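Local coordinates for nonribosomal peptide synthase (Streptomyces sp. MJ635-86F5, PDB 5JJP), which activates an aliphatic beta-amino acid by adenylation, probably at the expense of ATP, as a member of the ANL family of adenylating enzymes, at residues V277-R282 against S304-P309; R323-L328 against T340-P345. One frame throughout, in Å; residues are numbered along the deposited sequence.

Contact 1 of 2, residues V277-R282 against S304-P309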
# COMPACT_ATOMS: atom_id res chain seq x y z
N VAL A 277 -7.79 5.61 7.95
CA VAL A 277 -8.37 6.93 7.58
C VAL A 277 -8.74 7.70 8.85
O VAL A 277 -8.96 7.10 9.88
CB VAL A 277 -9.60 6.80 6.65
CG1 VAL A 277 -9.20 6.20 5.30
CG2 VAL A 277 -10.72 5.96 7.26
N PRO A 278 -8.77 9.02 8.80
CA PRO A 278 -9.13 9.85 9.94
C PRO A 278 -10.44 9.46 10.61
O PRO A 278 -10.50 9.42 11.80
CB PRO A 278 -9.29 11.24 9.31
CG PRO A 278 -8.32 11.24 8.19
CD PRO A 278 -8.38 9.85 7.63
N SER A 279 -11.48 9.20 9.82
CA SER A 279 -12.84 8.90 10.32
C SER A 279 -12.91 7.64 11.14
O SER A 279 -13.86 7.44 11.87
CB SER A 279 -13.83 8.76 9.15
OG SER A 279 -13.49 7.67 8.29
N LEU A 280 -11.93 6.76 11.00
CA LEU A 280 -11.79 5.63 11.91
C LEU A 280 -12.00 6.04 13.36
O LEU A 280 -12.56 5.28 14.15
CB LEU A 280 -10.38 5.04 11.75
CG LEU A 280 -9.92 4.08 12.81
CD1 LEU A 280 -10.80 2.84 12.76
CD2 LEU A 280 -8.47 3.70 12.57
N TRP A 281 -11.48 7.20 13.73
CA TRP A 281 -11.41 7.60 15.14
C TRP A 281 -12.69 8.27 15.66
O TRP A 281 -12.91 8.29 16.86
CB TRP A 281 -10.21 8.52 15.35
CG TRP A 281 -8.90 7.80 15.11
CD1 TRP A 281 -8.16 7.81 13.97
CD2 TRP A 281 -8.22 6.94 16.01
NE1 TRP A 281 -7.05 7.03 14.12
CE2 TRP A 281 -7.07 6.49 15.37
CE3 TRP A 281 -8.48 6.52 17.31
CZ2 TRP A 281 -6.19 5.62 15.97
CZ3 TRP A 281 -7.56 5.66 17.92
CH2 TRP A 281 -6.46 5.21 17.25
N ARG A 282 -13.52 8.82 14.77
CA ARG A 282 -14.71 9.57 15.17
C ARG A 282 -15.66 8.78 16.07
O ARG A 282 -16.03 9.25 17.14
CB ARG A 282 -15.47 10.15 13.97
CG ARG A 282 -15.07 11.59 13.61
CD ARG A 282 -16.26 12.43 13.11
NE ARG A 282 -16.73 12.01 11.78
CZ ARG A 282 -16.10 12.22 10.62
NH1 ARG A 282 -14.94 12.88 10.54
NH2 ARG A 282 -16.65 11.75 9.50
N SER A 304 -4.35 8.63 6.33
CA SER A 304 -4.40 9.12 4.97
C SER A 304 -5.72 8.91 4.33
O SER A 304 -6.54 8.14 4.81
CB SER A 304 -3.44 8.30 4.13
OG SER A 304 -3.93 6.98 4.04
N GLY A 305 -5.86 9.53 3.17
CA GLY A 305 -6.89 9.15 2.20
C GLY A 305 -8.18 9.91 2.38
O GLY A 305 -9.22 9.55 1.79
N GLU A 306 -8.12 10.98 3.18
CA GLU A 306 -9.33 11.66 3.58
C GLU A 306 -8.94 12.89 4.39
O GLU A 306 -7.93 12.88 5.09
CB GLU A 306 -10.22 10.63 4.30
CG GLU A 306 -11.22 11.10 5.32
CD GLU A 306 -11.79 9.92 6.12
OE1 GLU A 306 -12.14 8.87 5.52
OE2 GLU A 306 -11.89 10.04 7.35
N ASP A 307 -9.67 13.98 4.19
CA ASP A 307 -9.46 15.20 4.96
C ASP A 307 -9.86 14.94 6.41
O ASP A 307 -10.85 14.29 6.65
CB ASP A 307 -10.27 16.37 4.37
CG ASP A 307 -9.52 17.11 3.23
OD1 ASP A 307 -10.05 17.15 2.10
OD2 ASP A 307 -8.41 17.65 3.47
N PHE A 308 -9.04 15.39 7.35
CA PHE A 308 -9.27 15.25 8.79
C PHE A 308 -9.81 16.60 9.31
O PHE A 308 -9.04 17.57 9.37
CB PHE A 308 -7.93 14.94 9.51
CG PHE A 308 -8.06 14.10 10.76
CD1 PHE A 308 -7.15 13.07 11.04
CD2 PHE A 308 -9.09 14.32 11.67
CE1 PHE A 308 -7.28 12.29 12.19
CE2 PHE A 308 -9.21 13.54 12.82
CZ PHE A 308 -8.30 12.53 13.08
N PRO A 309 -11.11 16.69 9.69
CA PRO A 309 -11.55 17.93 10.38
C PRO A 309 -10.64 18.26 11.60
O PRO A 309 -10.40 17.38 12.45
CB PRO A 309 -12.99 17.61 10.83
CG PRO A 309 -13.41 16.44 10.00
CD PRO A 309 -12.17 15.66 9.68
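Two neighbouring loops at the C-terminal ends of parallel strands meet here, Val-277 to Arg-282 following strand 273-276 and Ser-304 to Pro-309 following strand 300-304, with Glu-306 reaching from the second to Ser-279 of the first. Glu-306 runs out extended, its CG anti to the backbone N (chi1 154°), and sets its carboxylate against the first turn of a short 3-10 segment. Glu-306 OE2 accepts a hydrogen bond from Ser-279 N at 2.6 Å, met nearly along its C-O bond, though the N-H is bent to 141°. The other oxygen, Glu-306 OE1, takes a weak bond from Ser-279 OG (3.3 Å) and lies 3.5 Å from Val-277 CB. With an alanine here the Ser-279 backbone N would probably be left without this carboxylate acceptor, and a gap would be likely to open beside Val-277 and Pro-278.

Beyond the carboxylate, Pro-278 sets its CB over one face of the Phe-308 ring, toward the rim: CB stands 3.5 Å from the ring centroid, 21° off the normal, a CH-pi contact. Val-277 adds a CA-H...O contact to Ser-304 O, and its CG1 packs on the same oxygen at 3.3 Å. Farther out, Arg-282 NH1 brushes Pro-309 CG at 3.9 Å.

Phe-308 also meets Phe-303 edge-to-face and touches Leu-313, while Trp-281 packs on Ile-301, Phe-303 and Leu-316. Pro-309 is the N-cap of helix 310-319, and Arg-282 begins helix 282-287, so the contact joins the loop between strand 273-276 and helix 282-287 to the loop between strand 300-304 and helix 310-319.

Contact 2 of 2, residues R323-L328 against T340-P345; sequences RRIFNL and TDVPDP
Arg-324 and Asp-341 meet at the edge of an antiparallel pairing whose backbone polar groups are well matched. Asn-327 and Thr-340 form the hydrogen-bonded pair: Asn-327 N gives to Thr-340 O at 2.8 Å, and Thr-340 N returns to Asn-327 O at 2.9 Å. Phe-326 and Asp-341 are the non-hydrogen-bonded pair next to it, and beyond them Val-342 N donates to Ile-325 O at 3.0 Å. Two of these carbonyls take a second donor from water: water 3 donates to Asn-327 O and also pairs with Thr-340 OG1, and water 2 donates to Ile-325 O.

Water 2 is the busier one. It accepts Arg-324 NE at 2.8 Å and donates to Asp-341 OD1 at 2.6 Å. The Arg-324 chain folds back at chi2 and chi3 (-73° and -57°), bringing its NH2 to Asp-341 OD1 at 2.9 Å in a salt bridge that lies in the guanidinium plane but approaches from above the carboxylate plane. Phe-326 presents its ring edge to Asp-341 OD1 as well, CE1 at 3.2 Å. The opposite face carries Asn-327, whose ND2 bonds weakly to Thr-354 O, while Ile-325 CG2 packs on Val-342 CG2.

This is a beta hairpin of strands 324-329 and 338-341, its second strand the antiparallel edge of an otherwise parallel sheet.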
# COMPACT_ATOMS: atom_id res chain seq x y z
N ARG A 323 1.75 11.07 21.69
CA ARG A 323 1.74 10.16 20.54
C ARG A 323 2.23 10.93 19.33
O ARG A 323 2.01 12.13 19.20
CB ARG A 323 0.33 9.62 20.26
CG ARG A 323 -0.03 8.36 21.01
CD ARG A 323 0.10 8.52 22.50
NE ARG A 323 -0.40 7.35 23.24
CZ ARG A 323 -0.98 7.44 24.45
NH1 ARG A 323 -1.13 8.65 25.07
NH2 ARG A 323 -1.42 6.36 25.06
N ARG A 324 2.91 10.23 18.44
CA ARG A 324 3.36 10.81 17.19
C ARG A 324 2.30 10.54 16.13
O ARG A 324 1.91 9.38 15.88
CB ARG A 324 4.67 10.20 16.77
CG ARG A 324 5.84 10.50 17.72
CD ARG A 324 6.31 11.97 17.61
NE ARG A 324 6.71 12.35 16.28
CZ ARG A 324 7.95 12.29 15.78
NH1 ARG A 324 8.96 11.86 16.52
NH2 ARG A 324 8.19 12.64 14.49
N ILE A 325 1.80 11.60 15.53
CA ILE A 325 0.79 11.46 14.51
C ILE A 325 1.37 11.96 13.23
O ILE A 325 1.98 13.01 13.18
CB ILE A 325 -0.53 12.19 14.85
CG1 ILE A 325 -1.05 11.69 16.18
CG2 ILE A 325 -1.61 11.94 13.79
CD1 ILE A 325 -2.34 12.36 16.65
N PHE A 326 1.13 11.19 12.18
CA PHE A 326 1.63 11.50 10.86
C PHE A 326 0.50 11.63 9.84
O PHE A 326 -0.35 10.79 9.73
CB PHE A 326 2.50 10.36 10.39
CG PHE A 326 3.59 10.00 11.32
CD1 PHE A 326 4.62 10.86 11.55
CD2 PHE A 326 3.62 8.73 11.92
CE1 PHE A 326 5.64 10.51 12.41
CE2 PHE A 326 4.67 8.37 12.76
CZ PHE A 326 5.65 9.29 13.03
N ASN A 327 0.64 12.63 8.99
CA ASN A 327 -0.30 12.91 7.91
C ASN A 327 0.33 12.50 6.57
O ASN A 327 1.44 12.95 6.19
CB ASN A 327 -0.62 14.42 7.94
CG ASN A 327 -1.44 14.86 6.75
OD1 ASN A 327 -2.37 14.17 6.35
ND2 ASN A 327 -1.10 16.02 6.18
N LEU A 328 -0.36 11.61 5.88
CA LEU A 328 0.17 11.01 4.67
C LEU A 328 -0.63 11.53 3.47
O LEU A 328 -1.82 11.30 3.38
CB LEU A 328 0.02 9.50 4.79
CG LEU A 328 0.84 8.66 3.83
CD1 LEU A 328 2.30 8.73 4.22
CD2 LEU A 328 0.34 7.22 3.85
N THR A 340 4.08 13.99 6.87
CA THR A 340 4.22 15.21 7.62
C THR A 340 3.87 14.93 9.08
O THR A 340 2.89 14.25 9.37
CB THR A 340 3.24 16.24 7.02
OG1 THR A 340 3.72 16.63 5.74
CG2 THR A 340 3.12 17.44 7.87
N ASP A 341 4.70 15.41 9.99
CA ASP A 341 4.38 15.40 11.41
C ASP A 341 3.22 16.38 11.68
O ASP A 341 3.23 17.51 11.23
CB ASP A 341 5.62 15.79 12.27
CG ASP A 341 6.72 14.75 12.23
OD1 ASP A 341 6.42 13.58 12.34
OD2 ASP A 341 7.91 15.07 12.09
N VAL A 342 2.23 15.93 12.41
CA VAL A 342 1.21 16.80 12.99
C VAL A 342 1.76 17.44 14.27
O VAL A 342 2.21 16.75 15.17
CB VAL A 342 -0.05 15.96 13.31
CG1 VAL A 342 -1.09 16.77 14.05
CG2 VAL A 342 -0.65 15.41 12.02
N PRO A 343 1.79 18.79 14.35
CA PRO A 343 2.35 19.41 15.56
C PRO A 343 1.47 19.13 16.77
O PRO A 343 0.24 19.07 16.61
CB PRO A 343 2.36 20.91 15.24
CG PRO A 343 1.81 21.06 13.87
CD PRO A 343 1.36 19.75 13.33
N ASP A 344 2.10 18.91 17.93
CA ASP A 344 1.39 18.72 19.20
C ASP A 344 1.91 19.74 20.19
O ASP A 344 3.06 19.71 20.58
CB ASP A 344 1.58 17.29 19.78
CG ASP A 344 0.66 16.99 21.01
OD1 ASP A 344 0.88 15.97 21.73
OD2 ASP A 344 -0.31 17.77 21.25
N PRO A 345 1.06 20.67 20.61
CA PRO A 345 -0.32 20.80 20.23
C PRO A 345 -0.47 21.52 18.91
O PRO A 345 0.42 22.24 18.44
CB PRO A 345 -0.92 21.60 21.38
CG PRO A 345 0.20 22.50 21.80
CD PRO A 345 1.48 21.75 21.52
O HOH W 1 -0.62 13.34 20.98
O HOH W 2 4.92 13.32 14.42
O HOH W 3 1.98 14.81 4.17

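How the contacts relate
Contact 1 comes first along the chain and closes before contact 2 opens, and their centres lie about 13 Å apart on the same side of the molecule. Both are built on one six-stranded sheet, in which strands 273-276, 300-304, 324-329 and 338-341 stand side by side in that order. Contact 1 joins the loops leaving the first two; contact 2 pairs the last two. They touch where Ser-304 CB comes to 3.5 Å from Leu-328 O, and helix 310-319 packs against both, with Leu-313 meeting Phe-308, Ile-325 and Val-342. Together they lie along the side of the sheet ending in antiparallel strand 338-341. As in related adenylation enzymes, such strand-end loops probably line the nucleotide site.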